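Local coordinates for Pgp2 (Campylobacter jejuni subsp. jejuni, PDB 6XJ7), which probably acts as an LD-carboxypeptidase that trims peptidoglycan, and determines the helical shape of the cell, at residues 89-94 with 102-107; 181-186 with 242-247; 233-238 with 264-269. The protein carries 1 engineered substitution. All blocks are in the same frame, centred on the assembly; numbering follows the deposited sequence.

Contact 1: residues 89-94 with 102-107; sequences RKFNPG and AFATTY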
loop_
_atom_site.group_PDB
_atom_site.type_symbol
_atom_site.label_atom_id
_atom_site.label_comp_id
_atom_site.label_asym_id
_atom_site.label_seq_id
_atom_site.Cartn_x
_atom_site.Cartn_y
_atom_site.Cartn_z
ATOM N N ARG A 89 -13.125 -5.899 7.842
ATOM C CA ARG A 89 -14.250 -6.788 7.661
ATOM C C ARG A 89 -15.574 -6.042 7.772
ATOM O O ARG A 89 -15.684 -5.027 8.460
ATOM C CB ARG A 89 -14.208 -7.911 8.712
ATOM C CG ARG A 89 -13.061 -8.919 8.458
ATOM C CD ARG A 89 -13.147 -10.198 9.307
ATOM N NE ARG A 89 -12.352 -10.079 10.525
ATOM C CZ ARG A 89 -11.037 -10.275 10.594
ATOM N NH1 ARG A 89 -10.342 -10.612 9.513
ATOM N NH2 ARG A 89 -10.412 -10.127 11.754
ATOM N N LYS A 90 -16.585 -6.578 7.094
ATOM C CA LYS A 90 -17.954 -6.080 7.225
ATOM C C LYS A 90 -18.316 -5.862 8.684
ATOM O O LYS A 90 -18.071 -6.717 9.535
ATOM C CB LYS A 90 -18.933 -7.067 6.590
ATOM C CG LYS A 90 -20.398 -6.666 6.725
ATOM C CD LYS A 90 -21.286 -7.502 5.807
ATOM C CE LYS A 90 -21.498 -8.893 6.321
ATOM N NZ LYS A 90 -22.251 -9.720 5.324
ATOM N N PHE A 91 -18.896 -4.708 8.985
ATOM C CA PHE A 91 -19.335 -4.465 10.341
ATOM C C PHE A 91 -20.595 -3.622 10.304
ATOM O O PHE A 91 -21.014 -3.114 9.260
ATOM C CB PHE A 91 -18.237 -3.801 11.178
ATOM C CG PHE A 91 -17.974 -2.370 10.802
ATOM C CD1 PHE A 91 -18.470 -1.342 11.569
ATOM C CD2 PHE A 91 -17.240 -2.054 9.679
ATOM C CE1 PHE A 91 -18.264 -0.031 11.218
ATOM C CE2 PHE A 91 -17.032 -0.737 9.321
ATOM C CZ PHE A 91 -17.539 0.275 10.091
ATOM N N ASN A 92 -21.214 -3.508 11.471
ATOM C CA ASN A 92 -22.473 -2.798 11.628
ATOM C C ASN A 92 -22.176 -1.503 12.351
ATOM O O ASN A 92 -21.986 -1.513 13.579
ATOM C CB ASN A 92 -23.485 -3.627 12.411
ATOM C CG ASN A 92 -24.665 -2.801 12.845
ATOM O OD1 ASN A 92 -24.951 -1.765 12.239
ATOM N ND2 ASN A 92 -25.348 -3.235 13.902
ATOM N N PRO A 93 -22.126 -0.365 11.659
ATOM C CA PRO A 93 -21.868 0.897 12.357
ATOM C C PRO A 93 -22.983 1.303 13.306
ATOM O O PRO A 93 -22.772 2.205 14.128
ATOM C CB PRO A 93 -21.713 1.903 11.212
ATOM C CG PRO A 93 -22.414 1.282 10.056
ATOM C CD PRO A 93 -22.289 -0.179 10.202
ATOM N N GLY A 94 -24.164 0.688 13.208
ATOM C CA GLY A 94 -25.268 1.046 14.080
ATOM C C GLY A 94 -25.927 2.359 13.740
ATOM O O GLY A 94 -26.565 2.965 14.605
ATOM N N ALA A 102 -20.993 -1.653 6.649
ATOM C CA ALA A 102 -19.878 -0.856 6.146
ATOM C C ALA A 102 -18.583 -1.655 6.239
ATOM O O ALA A 102 -18.512 -2.717 6.869
ATOM C CB ALA A 102 -19.752 0.460 6.916
ATOM N N PHE A 103 -17.550 -1.118 5.595
ATOM C CA PHE A 103 -16.223 -1.712 5.581
ATOM C C PHE A 103 -15.223 -0.586 5.768
ATOM O O PHE A 103 -15.303 0.412 5.051
ATOM C CB PHE A 103 -15.939 -2.416 4.255
ATOM C CG PHE A 103 -16.997 -3.386 3.840
ATOM C CD1 PHE A 103 -16.801 -4.743 4.003
ATOM C CD2 PHE A 103 -18.165 -2.950 3.258
ATOM C CE1 PHE A 103 -17.749 -5.640 3.612
ATOM C CE2 PHE A 103 -19.132 -3.846 2.871
ATOM C CZ PHE A 103 -18.920 -5.199 3.050
ATOM N N ALA A 104 -14.280 -0.737 6.699
ATOM C CA ALA A 104 -13.376 0.353 7.034
ATOM C C ALA A 104 -12.085 0.223 6.233
ATOM O O ALA A 104 -11.465 -0.843 6.213
ATOM C CB ALA A 104 -13.090 0.363 8.538
ATOM N N THR A 105 -11.695 1.293 5.534
ATOM C CA THR A 105 -10.348 1.302 4.999
ATOM C C THR A 105 -9.375 1.699 6.099
ATOM O O THR A 105 -9.759 2.222 7.140
ATOM C CB THR A 105 -10.187 2.284 3.815
ATOM O OG1 THR A 105 -10.061 3.620 4.315
ATOM C CG2 THR A 105 -11.352 2.208 2.857
ATOM N N THR A 106 -8.081 1.534 5.824
ATOM C CA THR A 106 -7.055 1.792 6.834
ATOM C C THR A 106 -6.518 3.210 6.819
ATOM O O THR A 106 -5.463 3.460 7.401
ATOM C CB THR A 106 -5.888 0.812 6.669
ATOM O OG1 THR A 106 -5.423 0.854 5.323
ATOM C CG2 THR A 106 -6.332 -0.565 7.012
ATOM N N TYR A 107 -7.201 4.154 6.187
ATOM C CA TYR A 107 -6.741 5.532 6.283
ATOM C C TYR A 107 -6.827 6.013 7.731
ATOM O O TYR A 107 -7.876 5.853 8.373
ATOM C CB TYR A 107 -7.583 6.469 5.414
ATOM C CG TYR A 107 -7.137 7.908 5.581
ATOM C CD1 TYR A 107 -6.199 8.457 4.735
ATOM C CD2 TYR A 107 -7.609 8.690 6.619
ATOM C CE1 TYR A 107 -5.746 9.749 4.900
ATOM C CE2 TYR A 107 -7.169 9.985 6.791
ATOM C CZ TYR A 107 -6.233 10.500 5.941
ATOM O OH TYR A 107 -5.799 11.783 6.108
HETATM O O HOH W 1 -13.956 -2.818 8.759
#

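Contact 2: residues 181-186 with 242-247; sequences SLLADL and INISPY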
loop_
_atom_site.group_PDB
_atom_site.type_symbol
_atom_site.label_atom_id
_atom_site.label_comp_id
_atom_site.label_asym_id
_atom_site.label_seq_id
_atom_site.Cartn_x
_atom_site.Cartn_y
_atom_site.Cartn_z
ATOM N N SER A 181 12.772 -4.139 -10.370
ATOM C CA SER A 181 13.872 -3.357 -9.824
ATOM C C SER A 181 13.619 -3.004 -8.366
ATOM O O SER A 181 14.562 -2.963 -7.573
ATOM C CB SER A 181 14.118 -2.098 -10.660
ATOM O OG SER A 181 12.991 -1.218 -10.624
ATOM N N LEU A 182 12.349 -2.791 -7.977
ATOM C CA LEU A 182 12.078 -2.524 -6.571
ATOM C C LEU A 182 12.397 -3.741 -5.714
ATOM O O LEU A 182 12.957 -3.601 -4.624
ATOM C CB LEU A 182 10.632 -2.083 -6.347
ATOM C CG LEU A 182 10.340 -0.601 -6.646
ATOM C CD1 LEU A 182 8.846 -0.317 -6.475
ATOM C CD2 LEU A 182 11.176 0.373 -5.797
ATOM N N LEU A 183 12.097 -4.943 -6.202
ATOM C CA LEU A 183 12.402 -6.110 -5.397
ATOM C C LEU A 183 13.898 -6.334 -5.329
ATOM O O LEU A 183 14.416 -6.759 -4.299
ATOM C CB LEU A 183 11.695 -7.344 -5.939
ATOM C CG LEU A 183 10.169 -7.207 -5.809
ATOM C CD1 LEU A 183 9.480 -8.372 -6.437
ATOM C CD2 LEU A 183 9.688 -6.966 -4.377
ATOM N N ALA A 184 14.610 -6.070 -6.430
ATOM C CA ALA A 184 16.064 -6.137 -6.390
ATOM C C ALA A 184 16.608 -5.164 -5.362
ATOM O O ALA A 184 17.510 -5.499 -4.570
ATOM C CB ALA A 184 16.609 -5.835 -7.784
ATOM N N ASP A 185 16.055 -3.949 -5.349
ATOM C CA ASP A 185 16.482 -2.955 -4.375
ATOM C C ASP A 185 16.114 -3.381 -2.964
ATOM O O ASP A 185 16.890 -3.159 -2.024
ATOM C CB ASP A 185 15.859 -1.601 -4.693
ATOM C CG ASP A 185 16.498 -0.922 -5.880
ATOM O OD1 ASP A 185 17.655 -1.268 -6.228
ATOM O OD2 ASP A 185 15.841 -0.015 -6.430
ATOM N N LEU A 186 14.928 -3.970 -2.788
ATOM C CA LEU A 186 14.513 -4.426 -1.462
ATOM C C LEU A 186 15.553 -5.360 -0.851
ATOM O O LEU A 186 15.941 -5.210 0.311
ATOM C CB LEU A 186 13.150 -5.122 -1.577
ATOM C CG LEU A 186 12.535 -5.654 -0.294
ATOM C CD1 LEU A 186 12.089 -4.497 0.545
ATOM C CD2 LEU A 186 11.394 -6.616 -0.608
ATOM N N ILE A 242 5.725 -11.307 0.245
ATOM C CA ILE A 242 5.894 -9.988 -0.339
ATOM C C ILE A 242 4.685 -9.632 -1.207
ATOM O O ILE A 242 4.348 -10.350 -2.153
ATOM C CB ILE A 242 7.182 -9.916 -1.152
ATOM C CG1 ILE A 242 8.383 -10.232 -0.267
ATOM C CG2 ILE A 242 7.301 -8.523 -1.792
ATOM C CD1 ILE A 242 9.673 -10.400 -1.075
ATOM N N ASN A 243 4.087 -8.479 -0.925
ATOM C CA ASN A 243 2.945 -7.960 -1.677
ATOM C C ASN A 243 3.327 -6.538 -2.058
ATOM O O ASN A 243 3.399 -5.667 -1.189
ATOM C CB ASN A 243 1.664 -7.974 -0.840
ATOM C CG ASN A 243 1.148 -9.376 -0.576
ATOM O OD1 ASN A 243 1.178 -10.214 -1.456
ATOM N ND2 ASN A 243 0.676 -9.626 0.643
ATOM N N ILE A 244 3.593 -6.308 -3.338
ATOM C CA ILE A 244 4.075 -5.013 -3.800
ATOM C C ILE A 244 3.019 -4.426 -4.717
ATOM O O ILE A 244 2.546 -5.094 -5.645
ATOM C CB ILE A 244 5.450 -5.126 -4.483
ATOM C CG1 ILE A 244 5.808 -3.794 -5.093
ATOM C CG2 ILE A 244 5.452 -6.145 -5.561
ATOM C CD1 ILE A 244 7.316 -3.660 -5.418
ATOM N N SER A 245 2.627 -3.194 -4.427
ATOM C CA SER A 245 1.435 -2.615 -5.018
ATOM C C SER A 245 1.724 -1.219 -5.568
ATOM O O SER A 245 2.419 -0.434 -4.917
ATOM C CB SER A 245 0.320 -2.514 -3.968
ATOM O OG SER A 245 0.030 -3.784 -3.404
ATOM N N PRO A 246 1.163 -0.877 -6.722
ATOM C CA PRO A 246 1.254 0.514 -7.167
ATOM C C PRO A 246 0.462 1.394 -6.228
ATOM O O PRO A 246 -0.591 1.010 -5.701
ATOM C CB PRO A 246 0.636 0.486 -8.571
ATOM C CG PRO A 246 -0.347 -0.594 -8.500
ATOM C CD PRO A 246 0.229 -1.651 -7.559
ATOM N N TYR A 247 0.973 2.605 -6.045
ATOM C CA TYR A 247 0.475 3.531 -5.032
ATOM C C TYR A 247 0.088 4.831 -5.722
ATOM O O TYR A 247 0.955 5.695 -5.971
ATOM C CB TYR A 247 1.522 3.783 -3.947
ATOM C CG TYR A 247 0.964 4.432 -2.698
ATOM C CD1 TYR A 247 0.756 5.803 -2.640
ATOM C CD2 TYR A 247 0.607 3.675 -1.589
ATOM C CE1 TYR A 247 0.251 6.401 -1.493
ATOM C CE2 TYR A 247 0.101 4.263 -0.448
ATOM C CZ TYR A 247 -0.094 5.618 -0.414
ATOM O OH TYR A 247 -0.597 6.191 0.722
#

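Contact 3: residues 233-238 with 264-269; sequences EDKKIK and YYTKNY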
loop_
_atom_site.group_PDB
_atom_site.type_symbol
_atom_site.label_atom_id
_atom_site.label_comp_id
_atom_site.label_asym_id
_atom_site.label_seq_id
_atom_site.Cartn_x
_atom_site.Cartn_y
_atom_site.Cartn_z
ATOM N N GLU A 233 27.153 -6.456 14.498
ATOM C CA GLU A 233 26.771 -7.781 14.961
ATOM C C GLU A 233 26.262 -8.629 13.799
ATOM O O GLU A 233 25.805 -8.116 12.770
ATOM C CB GLU A 233 25.733 -7.683 16.072
ATOM C CG GLU A 233 24.613 -6.741 15.809
ATOM C CD GLU A 233 23.717 -6.599 17.012
ATOM O OE1 GLU A 233 23.800 -7.475 17.897
ATOM O OE2 GLU A 233 22.941 -5.621 17.080
ATOM N N ASP A 234 26.416 -9.935 13.936
ATOM C CA ASP A 234 25.925 -10.848 12.922
ATOM C C ASP A 234 24.403 -10.795 12.912
ATOM O O ASP A 234 23.761 -10.925 13.958
ATOM C CB ASP A 234 26.398 -12.281 13.189
ATOM C CG ASP A 234 27.891 -12.444 13.022
ATOM O OD1 ASP A 234 28.521 -11.596 12.355
ATOM O OD2 ASP A 234 28.430 -13.433 13.550
ATOM N N LYS A 235 23.832 -10.597 11.733
ATOM C CA LYS A 235 22.387 -10.535 11.568
ATOM C C LYS A 235 21.970 -11.591 10.569
ATOM O O LYS A 235 22.693 -11.880 9.624
ATOM C CB LYS A 235 21.917 -9.159 11.060
ATOM C CG LYS A 235 22.206 -8.042 12.011
ATOM C CD LYS A 235 22.085 -6.662 11.343
ATOM C CE LYS A 235 22.744 -5.592 12.205
ATOM N NZ LYS A 235 22.644 -4.249 11.617
ATOM N N LYS A 236 20.772 -12.133 10.759
ATOM C CA LYS A 236 20.124 -12.931 9.732
ATOM C C LYS A 236 18.715 -12.389 9.579
ATOM O O LYS A 236 17.975 -12.306 10.568
ATOM C CB LYS A 236 20.083 -14.420 10.089
ATOM C CG LYS A 236 21.439 -14.980 10.472
ATOM C CD LYS A 236 22.401 -15.011 9.293
ATOM C CE LYS A 236 23.788 -15.501 9.718
ATOM N NZ LYS A 236 24.668 -15.697 8.539
ATOM N N ILE A 237 18.365 -11.991 8.359
ATOM C CA ILE A 237 17.105 -11.303 8.095
ATOM C C ILE A 237 16.425 -11.992 6.943
ATOM O O ILE A 237 17.047 -12.219 5.905
ATOM C CB ILE A 237 17.305 -9.813 7.763
ATOM C CG1 ILE A 237 18.240 -9.190 8.799
ATOM C CG2 ILE A 237 15.932 -9.100 7.756
ATOM C CD1 ILE A 237 18.521 -7.737 8.558
ATOM N N LYS A 238 15.151 -12.316 7.123
ATOM C CA LYS A 238 14.356 -12.988 6.111
ATOM C C LYS A 238 13.124 -12.144 5.828
ATOM O O LYS A 238 12.467 -11.664 6.750
ATOM C CB LYS A 238 13.950 -14.405 6.559
ATOM C CG LYS A 238 15.140 -15.350 6.702
ATOM C CD LYS A 238 15.714 -15.699 5.341
ATOM C CE LYS A 238 16.645 -16.908 5.402
ATOM N NZ LYS A 238 17.115 -17.310 4.038
ATOM N N TYR A 264 13.875 -11.319 11.817
ATOM C CA TYR A 264 15.164 -10.720 12.137
ATOM C C TYR A 264 15.759 -11.465 13.320
ATOM O O TYR A 264 15.107 -11.593 14.364
ATOM C CB TYR A 264 14.969 -9.244 12.485
ATOM C CG TYR A 264 16.195 -8.477 12.902
ATOM C CD1 TYR A 264 16.889 -7.697 11.994
ATOM C CD2 TYR A 264 16.645 -8.503 14.217
ATOM C CE1 TYR A 264 18.013 -6.983 12.368
ATOM C CE2 TYR A 264 17.765 -7.791 14.606
ATOM C CZ TYR A 264 18.446 -7.030 13.683
ATOM O OH TYR A 264 19.561 -6.314 14.068
ATOM N N TYR A 265 16.991 -11.923 13.160
ATOM C CA TYR A 265 17.701 -12.652 14.200
ATOM C C TYR A 265 19.066 -12.019 14.435
ATOM O O TYR A 265 19.836 -11.807 13.493
ATOM C CB TYR A 265 17.881 -14.118 13.825
ATOM C CG TYR A 265 18.724 -14.862 14.837
ATOM C CD1 TYR A 265 18.138 -15.506 15.912
ATOM C CD2 TYR A 265 20.108 -14.896 14.727
ATOM C CE1 TYR A 265 18.903 -16.173 16.842
ATOM C CE2 TYR A 265 20.883 -15.552 15.658
ATOM C CZ TYR A 265 20.277 -16.193 16.712
ATOM O OH TYR A 265 21.048 -16.860 17.649
ATOM N N THR A 266 19.335 -11.690 15.689
ATOM C CA THR A 266 20.674 -11.578 16.238
ATOM C C THR A 266 20.704 -12.399 17.517
ATOM O O THR A 266 19.667 -12.806 18.045
ATOM C CB THR A 266 21.078 -10.139 16.553
ATOM O OG1 THR A 266 20.259 -9.619 17.613
ATOM C CG2 THR A 266 20.957 -9.251 15.328
ATOM N N LYS A 267 21.913 -12.625 18.026
ATOM C CA LYS A 267 22.064 -13.400 19.246
ATOM C C LYS A 267 21.196 -12.856 20.375
ATOM O O LYS A 267 20.464 -13.613 21.012
ATOM C CB LYS A 267 23.535 -13.426 19.660
ATOM C CG LYS A 267 23.783 -14.187 20.937
ATOM C CD LYS A 267 25.256 -14.504 21.121
ATOM C CE LYS A 267 25.488 -15.391 22.337
ATOM N NZ LYS A 267 25.168 -14.678 23.607
ATOM N N ASN A 268 21.248 -11.546 20.626
ATOM C CA ASN A 268 20.605 -10.934 21.787
ATOM C C ASN A 268 19.234 -10.328 21.501
ATOM O O ASN A 268 18.542 -9.934 22.443
ATOM C CB ASN A 268 21.477 -9.819 22.358
ATOM C CG ASN A 268 22.792 -10.322 22.910
ATOM O OD1 ASN A 268 22.892 -11.459 23.372
ATOM N ND2 ASN A 268 23.809 -9.466 22.871
ATOM N N TYR A 269 18.838 -10.215 20.243
ATOM C CA TYR A 269 17.620 -9.489 19.890
ATOM C C TYR A 269 17.026 -10.162 18.668
ATOM O O TYR A 269 17.690 -10.246 17.642
ATOM C CB TYR A 269 17.900 -8.007 19.609
ATOM C CG TYR A 269 16.666 -7.242 19.169
ATOM C CD1 TYR A 269 16.568 -6.707 17.894
ATOM C CD2 TYR A 269 15.590 -7.073 20.024
ATOM C CE1 TYR A 269 15.436 -6.016 17.491
ATOM C CE2 TYR A 269 14.460 -6.386 19.630
ATOM C CZ TYR A 269 14.386 -5.865 18.364
ATOM O OH TYR A 269 13.256 -5.176 17.979
HETATM O O HOH W 2 19.910 -5.890 16.654
HETATM O O HOH W 3 21.180 -7.326 18.585
HETATM O O HOH W 4 23.291 -9.799 19.532
HETATM O O HOH W 5 24.206 -11.789 16.472
HETATM O O HOH W 6 19.802 -3.930 12.684
#

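Contact 1: residues 89-94 with 102-107
Phe91 and Ala102 tie the loop 89-94 to the segment 102-107 through a single antiparallel, hydrogen-bonded beta bridge. Phe91 N donates to Ala102 O at 2.9 Å, and Ala102 N returns the bond to Phe91 O at 3.0 Å. Lys90 CA brings a CA-H to the same Ala102 O from 3.4 Å. CG of Phe91 stands between its backbone N and carbonyl carbon (chi1 71°), which swings the ring across to the facing chain: CE2 lies 3.8 Å from Ala102 CB, and Ala104 N meets the ring edge near its plane. Pro93 CG also touches the Ala102 methyl. Lys90 packs with Phe103 instead, its CB 3.5 Å from CE1 of that ring. One water carries the pairing a step further, accepting from Ala104 N at 2.9 Å and donating to Arg89 O at 2.8 Å.

Farther out, Trp123 of strand 123-125 meets Phe91 edge-to-face and touches Pro93, Ala102 and Ala104, while Phe103 lies edge-to-face with Phe153 of helix 147-157. An Asx turn from Asn92 to Gly94 bends the loop beyond the bridge. In this YkuD-type catalytic domain the Ala102 side chain is about 4 Å from that of His125, the predicted proton donor/acceptor. Main-chain bonds fix the register and apolar groups fill in around them, so the bridge probably holds the Ala102 methyl in place beside that histidine.

Contact 2: residues 181-186 with 242-247
Leu182 O receives Leu186 N at 2.7 Å, an ordinary helical bond that sets these two leucines one turn apart, both with CB directed at strand 242-246. Together with Leu183 they form the helix's side of a wholly apolar meeting; Ile242 and Ile244, alternate residues of the strand, form the other. Ile244 has CG1 anti to its backbone N (chi1 173°) and an extended chain beyond, which carries CD1 up to the helix. There CD1 lies 3.8 Å from Leu182 CB and equally close to Leu182 CD1, the two side chains crossing at a slant. Leu183 starts off to one side but bends in; the Leu183 and Ile242 side chains slide past each other in opposite directions, with Leu183 CD2 3.8 Å from Ile242 CG2. The same CD2 is 4.2 Å from Ile244 CD1, so this one methyl spans both isoleucines. Ile242 keeps CG1 beside its backbone N (chi1 -59°), and its CD1 meets Leu186 CD2 tip to tip at 4.2 Å. With only side chains meeting, the axes of the two short segments approach to 10.8 Å, with 133° between their chain directions.

Asn243, directed away from the helix, bonds through OD1 to Asp30 N and through ND2 to Asp31 OD1. This is helix-on-sheet packing within the NTF2-like domain. Tyr256 and Ile258 of strand 254-265 and Tyr28 of strand 28-29 extend the apolar layer around Ile244, so helix 176-194 lies against the side of the sheet that carries Ile242 and Ile244, touching Tyr28 and Tyr256 of the neighbouring strands.

Contact 3: residues 233-238 with 264-269
Ile237 and Tyr264, a non-hydrogen-bonded antiparallel pair, lie side by side and point the same way, with Ile237 CG1 3.8 Å from Tyr264 CD1. Tyr264 has CG anti to its backbone N (chi1 177°), which carries the ring along the row of facing side chains so that its OH reaches Lys235. That lysine crosses the tyrosine obliquely, CD 3.7 Å from Tyr264 OH, while running alongside Thr266, CG 3.7 Å from Thr266 CG2. Glu233 crosses Thr266 at a slant, its OE1 4.0 Å from Thr266 CB; a water donates to Thr266 OG1 and, weakly, to Glu233 OE1. In the backbone, Lys236 N to Tyr265 O (2.9 Å) and Tyr265 N to Lys236 O (2.8 Å) join the open end of the hairpin formed by strands 236-246 and 254-265. Thr266 OG1 donates along a lone pair of Tyr269 O at 2.6 Å; Thr266 N grips the same oxygen, holding the turn toward strand 270-281.

Outside, Phe271 stacks on Tyr264, and Lys235 NZ bonds Ser196 OG and Trp193 O. Separate waters join Tyr264 OH to Glu233 OE2 and to Lys235 NZ, a network that probably helps hold that hydroxyl in place.

Along the chain, contact 1 closes within the L,D-transpeptidase catalytic domain before the segments of the other two begin. Contacts 2 and 3 belong to the NTF2-like domain, and their segments alternate in sequence: 181-186, 233-238, 242-247, 264-269. Both use strand 236-246, at points whose contact centres are about 23 Å apart; contact 2 sets helix 176-194 on it, and contact 3 pairs it with strand 254-265. Contact 1 lies about 28 Å from contact 2 and about 38 Å from contact 3, centre to centre, with nearest atoms about 7 and 22 Å apart. Contact 3 is thus the more remote from contact 1, which borders the predicted active site.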